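Local coordinates for protein GTPase HflX (PDB 2QTF) that hydrolyses GTP and associates with the 50S ribosomal subunit, with a possible role in protein synthesis or ribosome biogenesis, at residues A18-A23 with T59-E64; E276-S281 with E317-E322. All blocks are in the same frame, centred on the assembly; numbering follows the deposited sequence.

Interaction 1 of 2, residues A18-A23 with T59-E64; sequences ALVEGA and TLIIFE
Val20 sets CG1 anti to its backbone N (chi1 169°), and Ile61 sets CG1 anti to its carbonyl carbon (chi1 -59°), which brings the two branched side chains tip to tip. This is helix-on-sheet packing in the N-terminal domain. The last turn of helix 13-22 lies against strand 59-62, an inner strand of a parallel four-stranded sheet. Val20 and Ile61 are the nearest residues of the two backbones, with CA atoms 8.2 Å apart. Ile61 CD1 meets both methyls of Val20 from outside. It lies 3.6 Å from Val20 CG1 and 3.9 Å from Val20 CG2. The second branch of Ile61 also takes part, with its CG2 4.1 Å from Val20 CG2.

Phe63, the residue directly after strand 59-62, makes the other half of the contact. It is the centre of an inverse gamma turn, and its side chain points back toward the helix. The side chains of Leu19 and Phe63 cross at about a right angle. The contact holds no hydrogen bond between the segments and is wholly apolar, and all four touching residues are buried.

Helix 86-97 also packs here, with Ile93 against Leu19 and Leu89 against Val20. Leu6 of strand 2-7 touches both Val20 and Ile61, and Tyr25 of strand 25-31 does the same. Leu19 also faces the G domain: its side chain is about 4 Å from that of Thr188, a residue inferred to bind GTP, and it touches Ile237. Its CD1 methyl meets the Phe63 ring obliquely, 3.6 Å from both CE1 and CZ.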
loop_
_atom_site.group_PDB
_atom_site.type_symbol
_atom_site.label_atom_id
_atom_site.label_comp_id
_atom_site.label_asym_id
_atom_site.label_seq_id
_atom_site.Cartn_x
_atom_site.Cartn_y
_atom_site.Cartn_z
ATOM N N ALA A 18 1.603 -6.821 -6.193
ATOM C CA ALA A 18 2.097 -6.261 -4.906
ATOM C C ALA A 18 0.975 -5.436 -4.266
ATOM O O ALA A 18 0.793 -5.505 -3.083
ATOM C CB ALA A 18 3.403 -5.382 -5.197
ATOM N N LEU A 19 0.148 -4.715 -5.030
ATOM C CA LEU A 19 -1.119 -4.098 -4.448
ATOM C C LEU A 19 -2.140 -5.132 -3.860
ATOM O O LEU A 19 -2.741 -4.948 -2.771
ATOM C CB LEU A 19 -1.779 -3.218 -5.479
ATOM C CG LEU A 19 -0.916 -2.030 -5.937
ATOM C CD1 LEU A 19 -1.467 -1.376 -7.166
ATOM C CD2 LEU A 19 -0.777 -0.947 -4.736
ATOM N N VAL A 20 -2.424 -6.196 -4.618
ATOM C CA VAL A 20 -3.367 -7.195 -4.123
ATOM C C VAL A 20 -2.838 -7.845 -2.850
ATOM O O VAL A 20 -3.638 -8.108 -1.918
ATOM C CB VAL A 20 -3.638 -8.267 -5.246
ATOM C CG1 VAL A 20 -4.422 -9.509 -4.709
ATOM C CG2 VAL A 20 -4.335 -7.567 -6.398
ATOM N N GLU A 21 -1.529 -8.137 -2.814
ATOM C CA GLU A 21 -0.996 -8.737 -1.572
ATOM C C GLU A 21 -1.061 -7.650 -0.428
ATOM O O GLU A 21 -1.341 -7.979 0.718
ATOM C CB GLU A 21 0.422 -9.308 -1.791
ATOM C CG GLU A 21 0.403 -10.399 -2.888
ATOM C CD GLU A 21 1.811 -10.959 -3.185
ATOM O OE1 GLU A 21 2.831 -10.279 -2.906
ATOM O OE2 GLU A 21 1.907 -12.085 -3.696
ATOM N N GLY A 22 -0.979 -6.354 -0.756
ATOM C CA GLY A 22 -1.102 -5.308 0.348
ATOM C C GLY A 22 -2.542 -5.181 0.880
ATOM O O GLY A 22 -2.841 -4.541 1.905
ATOM N N ALA A 23 -3.483 -5.734 0.126
ATOM C CA ALA A 23 -4.842 -5.851 0.544
ATOM C C ALA A 23 -5.129 -7.235 1.178
ATOM O O ALA A 23 -6.294 -7.560 1.296
ATOM C CB ALA A 23 -5.842 -5.559 -0.683
ATOM N N THR A 59 -12.439 -14.070 -4.365
ATOM C CA THR A 59 -12.596 -12.688 -4.829
ATOM C C THR A 59 -12.102 -12.496 -6.259
ATOM O O THR A 59 -11.042 -12.998 -6.637
ATOM C CB THR A 59 -11.788 -11.679 -3.879
ATOM O OG1 THR A 59 -12.248 -11.864 -2.521
ATOM C CG2 THR A 59 -11.863 -10.176 -4.335
ATOM N N LEU A 60 -12.875 -11.721 -7.020
ATOM C CA LEU A 60 -12.428 -11.320 -8.375
ATOM C C LEU A 60 -11.829 -9.910 -8.316
ATOM O O LEU A 60 -12.435 -9.036 -7.775
ATOM C CB LEU A 60 -13.634 -11.300 -9.311
ATOM C CG LEU A 60 -13.434 -10.765 -10.717
ATOM C CD1 LEU A 60 -12.286 -11.494 -11.424
ATOM C CD2 LEU A 60 -14.820 -10.861 -11.503
ATOM N N ILE A 61 -10.609 -9.727 -8.823
ATOM C CA ILE A 61 -10.029 -8.406 -8.828
ATOM C C ILE A 61 -9.682 -8.012 -10.263
ATOM O O ILE A 61 -8.979 -8.755 -10.941
ATOM C CB ILE A 61 -8.739 -8.330 -7.896
ATOM C CG1 ILE A 61 -9.147 -8.716 -6.450
ATOM C CG2 ILE A 61 -8.127 -6.881 -7.924
ATOM C CD1 ILE A 61 -7.921 -8.898 -5.516
ATOM N N ILE A 62 -10.197 -6.869 -10.696
ATOM C CA ILE A 62 -9.940 -6.383 -12.055
ATOM C C ILE A 62 -9.131 -5.101 -11.945
ATOM O O ILE A 62 -9.555 -4.124 -11.345
ATOM C CB ILE A 62 -11.259 -6.235 -12.819
ATOM C CG1 ILE A 62 -11.930 -7.668 -13.020
ATOM C CG2 ILE A 62 -10.969 -5.564 -14.166
ATOM C CD1 ILE A 62 -13.410 -7.552 -13.346
ATOM N N PHE A 63 -7.908 -5.119 -12.453
ATOM C CA PHE A 63 -7.100 -3.945 -12.319
ATOM C C PHE A 63 -7.414 -2.920 -13.398
ATOM O O PHE A 63 -6.580 -2.695 -14.234
ATOM C CB PHE A 63 -5.605 -4.322 -12.255
ATOM C CG PHE A 63 -4.757 -3.273 -11.569
ATOM C CD1 PHE A 63 -4.851 -3.043 -10.186
ATOM C CD2 PHE A 63 -3.907 -2.451 -12.330
ATOM C CE1 PHE A 63 -4.040 -2.027 -9.585
ATOM C CE2 PHE A 63 -3.087 -1.470 -11.748
ATOM C CZ PHE A 63 -3.141 -1.253 -10.388
ATOM N N GLU A 64 -8.582 -2.284 -13.323
ATOM C CA GLU A 64 -9.052 -1.264 -14.256
ATOM C C GLU A 64 -10.130 -0.555 -13.480
ATOM O O GLU A 64 -10.575 -1.061 -12.446
ATOM C CB GLU A 64 -9.762 -1.939 -15.459
ATOM C CG GLU A 64 -9.158 -1.636 -16.838
ATOM C CD GLU A 64 -8.950 -0.149 -17.151
ATOM O OE1 GLU A 64 -8.154 0.117 -18.092
ATOM O OE2 GLU A 64 -9.544 0.750 -16.481
#

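Interaction 2 of 2, residues E276-S281 with E317-E322; sequences ETLQSS and EKLSKE
Thr277, next to Leu278 in sequence, has its O gripped twice by Ser281, one turn on; Leu278 itself packs on Leu319 and Ser320 of the partner helix. Ser281 N donates the usual helical bond to Thr277 O at 2.7 Å. Ser281 OG donates a second bond to Thr277 O, also 2.7 Å long. The two donors come from opposite faces of the carbonyl plane. The hydroxyl stands above that plane, 41° out of it. This double hold stays within segment 276-281.

No hydrogen bond joins the two segments, and the contact is mainly apolar. The axes of the two short segments approach to 10.2 Å and run nearly parallel, 23° apart. Leu278 is the central side chain. Its CD1 lies 3.9 Å from Leu319 CD2, and the two leucine side chains run alongside each other, pointing opposite ways. Leu319 has CG anti to its backbone N (chi1 -177°), which carries CD2 over to Leu278 CB as well, at 4.1 Å. The other methyl of Leu278, CD2, lies 3.5 Å from Ser320 OG. That hydroxyl is hydrogen-bonded to Val316 O, so the leucine methyl meets an oxygen whose polar partner lies in its own helix. Gln279 adds a looser touch from an exposed residue, with Gln279 CG 4.4 Å from Leu319 CD2.

The pair belongs to the G domain, which has the P-loop GTPase fold. Helices 271-288 and 309-323 lie side by side on its mixed sheet. Leu278 rests on Ile265 of strand 260-266, and Ser320 on Ile327 of edge strand 327-332. Helix 271-288 adds Ile275 against Leu319 and Phe282 against Ser320.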
loop_
_atom_site.group_PDB
_atom_site.type_symbol
_atom_site.label_atom_id
_atom_site.label_comp_id
_atom_site.label_asym_id
_atom_site.label_seq_id
_atom_site.Cartn_x
_atom_site.Cartn_y
_atom_site.Cartn_z
ATOM N N GLU A 276 14.956 9.680 -8.802
ATOM C CA GLU A 276 13.536 10.097 -8.890
ATOM C C GLU A 276 12.760 9.486 -7.734
ATOM O O GLU A 276 11.929 10.138 -7.123
ATOM C CB GLU A 276 12.898 9.562 -10.195
ATOM C CG GLU A 276 13.472 10.178 -11.525
ATOM C CD GLU A 276 12.765 9.531 -12.791
ATOM O OE1 GLU A 276 11.601 9.043 -12.580
ATOM O OE2 GLU A 276 13.351 9.491 -13.970
ATOM N N THR A 277 12.964 8.202 -7.472
ATOM C CA THR A 277 12.191 7.553 -6.346
ATOM C C THR A 277 12.478 8.225 -4.983
ATOM O O THR A 277 11.592 8.504 -4.158
ATOM C CB THR A 277 12.479 6.038 -6.341
ATOM O OG1 THR A 277 12.130 5.571 -7.637
ATOM C CG2 THR A 277 11.544 5.290 -5.383
ATOM N N LEU A 278 13.748 8.501 -4.747
ATOM C CA LEU A 278 14.147 9.246 -3.546
ATOM C C LEU A 278 13.645 10.603 -3.538
ATOM O O LEU A 278 13.160 11.082 -2.545
ATOM C CB LEU A 278 15.702 9.275 -3.391
ATOM C CG LEU A 278 16.455 8.051 -2.853
ATOM C CD1 LEU A 278 17.908 8.386 -2.982
ATOM C CD2 LEU A 278 16.186 7.851 -1.333
ATOM N N GLN A 279 13.776 11.319 -4.647
ATOM C CA GLN A 279 13.197 12.661 -4.610
ATOM C C GLN A 279 11.689 12.630 -4.368
ATOM O O GLN A 279 11.225 13.411 -3.569
ATOM C CB GLN A 279 13.548 13.492 -5.901
ATOM C CG GLN A 279 15.004 13.942 -5.959
ATOM C CD GLN A 279 15.399 14.279 -7.368
ATOM O OE1 GLN A 279 14.746 13.805 -8.334
ATOM N NE2 GLN A 279 16.508 15.072 -7.510
ATOM N N SER A 280 10.931 11.745 -4.994
ATOM C CA SER A 280 9.456 11.714 -4.638
ATOM C C SER A 280 9.202 11.245 -3.242
ATOM O O SER A 280 8.257 11.694 -2.633
ATOM C CB SER A 280 8.576 10.733 -5.510
ATOM O OG SER A 280 8.987 10.873 -6.870
ATOM N N SER A 281 9.935 10.207 -2.780
ATOM C CA SER A 281 9.690 9.677 -1.375
ATOM C C SER A 281 9.785 10.816 -0.396
ATOM O O SER A 281 8.906 11.006 0.486
ATOM C CB SER A 281 10.706 8.573 -1.013
ATOM O OG SER A 281 10.542 7.481 -1.888
ATOM N N GLU A 317 22.934 7.585 -0.169
ATOM C CA GLU A 317 23.250 8.251 1.056
ATOM C C GLU A 317 23.459 9.748 0.833
ATOM O O GLU A 317 22.939 10.544 1.584
ATOM C CB GLU A 317 24.538 7.654 1.695
ATOM C CG GLU A 317 24.763 8.381 2.973
ATOM C CD GLU A 317 25.922 7.836 3.791
ATOM O OE1 GLU A 317 25.818 6.660 4.210
ATOM O OE2 GLU A 317 26.909 8.604 4.030
ATOM N N LYS A 318 24.243 10.128 -0.184
ATOM C CA LYS A 318 24.449 11.599 -0.461
ATOM C C LYS A 318 23.123 12.282 -0.755
ATOM O O LYS A 318 22.798 13.336 -0.178
ATOM C CB LYS A 318 25.406 11.741 -1.650
ATOM C CG LYS A 318 26.887 11.333 -1.235
ATOM C CD LYS A 318 27.890 11.188 -2.470
ATOM C CE LYS A 318 29.296 11.689 -2.042
ATOM N NZ LYS A 318 29.917 12.423 -3.228
ATOM N N LEU A 319 22.283 11.662 -1.595
ATOM C CA LEU A 319 21.021 12.360 -1.963
ATOM C C LEU A 319 20.035 12.462 -0.808
ATOM O O LEU A 319 19.393 13.534 -0.562
ATOM C CB LEU A 319 20.425 11.769 -3.243
ATOM C CG LEU A 319 19.143 12.376 -3.873
ATOM C CD1 LEU A 319 19.267 13.921 -4.157
ATOM C CD2 LEU A 319 18.671 11.621 -5.077
ATOM N N SER A 320 19.902 11.361 -0.041
ATOM C CA SER A 320 18.992 11.359 1.094
ATOM C C SER A 320 19.363 12.489 2.075
ATOM O O SER A 320 18.482 13.221 2.607
ATOM C CB SER A 320 19.036 9.964 1.799
ATOM O OG SER A 320 18.649 8.915 0.846
ATOM N N LYS A 321 20.670 12.653 2.333
ATOM C CA LYS A 321 21.073 13.718 3.298
ATOM C C LYS A 321 20.946 15.093 2.673
ATOM O O LYS A 321 20.725 16.082 3.409
ATOM C CB LYS A 321 22.516 13.538 3.826
ATOM C CG LYS A 321 22.648 12.330 4.770
ATOM C CD LYS A 321 24.126 11.858 5.040
ATOM C CE LYS A 321 24.133 10.795 6.134
ATOM N NZ LYS A 321 25.522 10.275 6.458
ATOM N N GLU A 322 21.065 15.185 1.353
ATOM C CA GLU A 322 20.697 16.466 0.732
ATOM C C GLU A 322 19.206 16.809 0.865
ATOM O O GLU A 322 18.842 17.992 0.959
ATOM C CB GLU A 322 21.072 16.487 -0.727
ATOM C CG GLU A 322 22.567 16.640 -0.901
ATOM C CD GLU A 322 22.955 16.662 -2.370
ATOM O OE1 GLU A 322 24.176 16.533 -2.682
ATOM O OE2 GLU A 322 22.026 16.789 -3.209
#

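How the interactions relate
Interaction 1 comes first along the chain and closes before interaction 2 opens. Their centres are 29 Å apart, on opposite sides of the chain's centre, and their nearest atoms are about 13 Å apart. They share no helix, strand or sheet. Interaction 1 joins a helix to the parallel sheet of the N-terminal region, whereas interaction 2 joins two helices that lie on the mixed sheet of the G domain. Between side chains, Thr188 is about 4 Å from Leu19 and Tyr187 about 8 Å from Leu278. Both are inferred to bind GTP, which suggests that the nucleotide site lies close to both regions. The two contacts thus belong to separately packed cores.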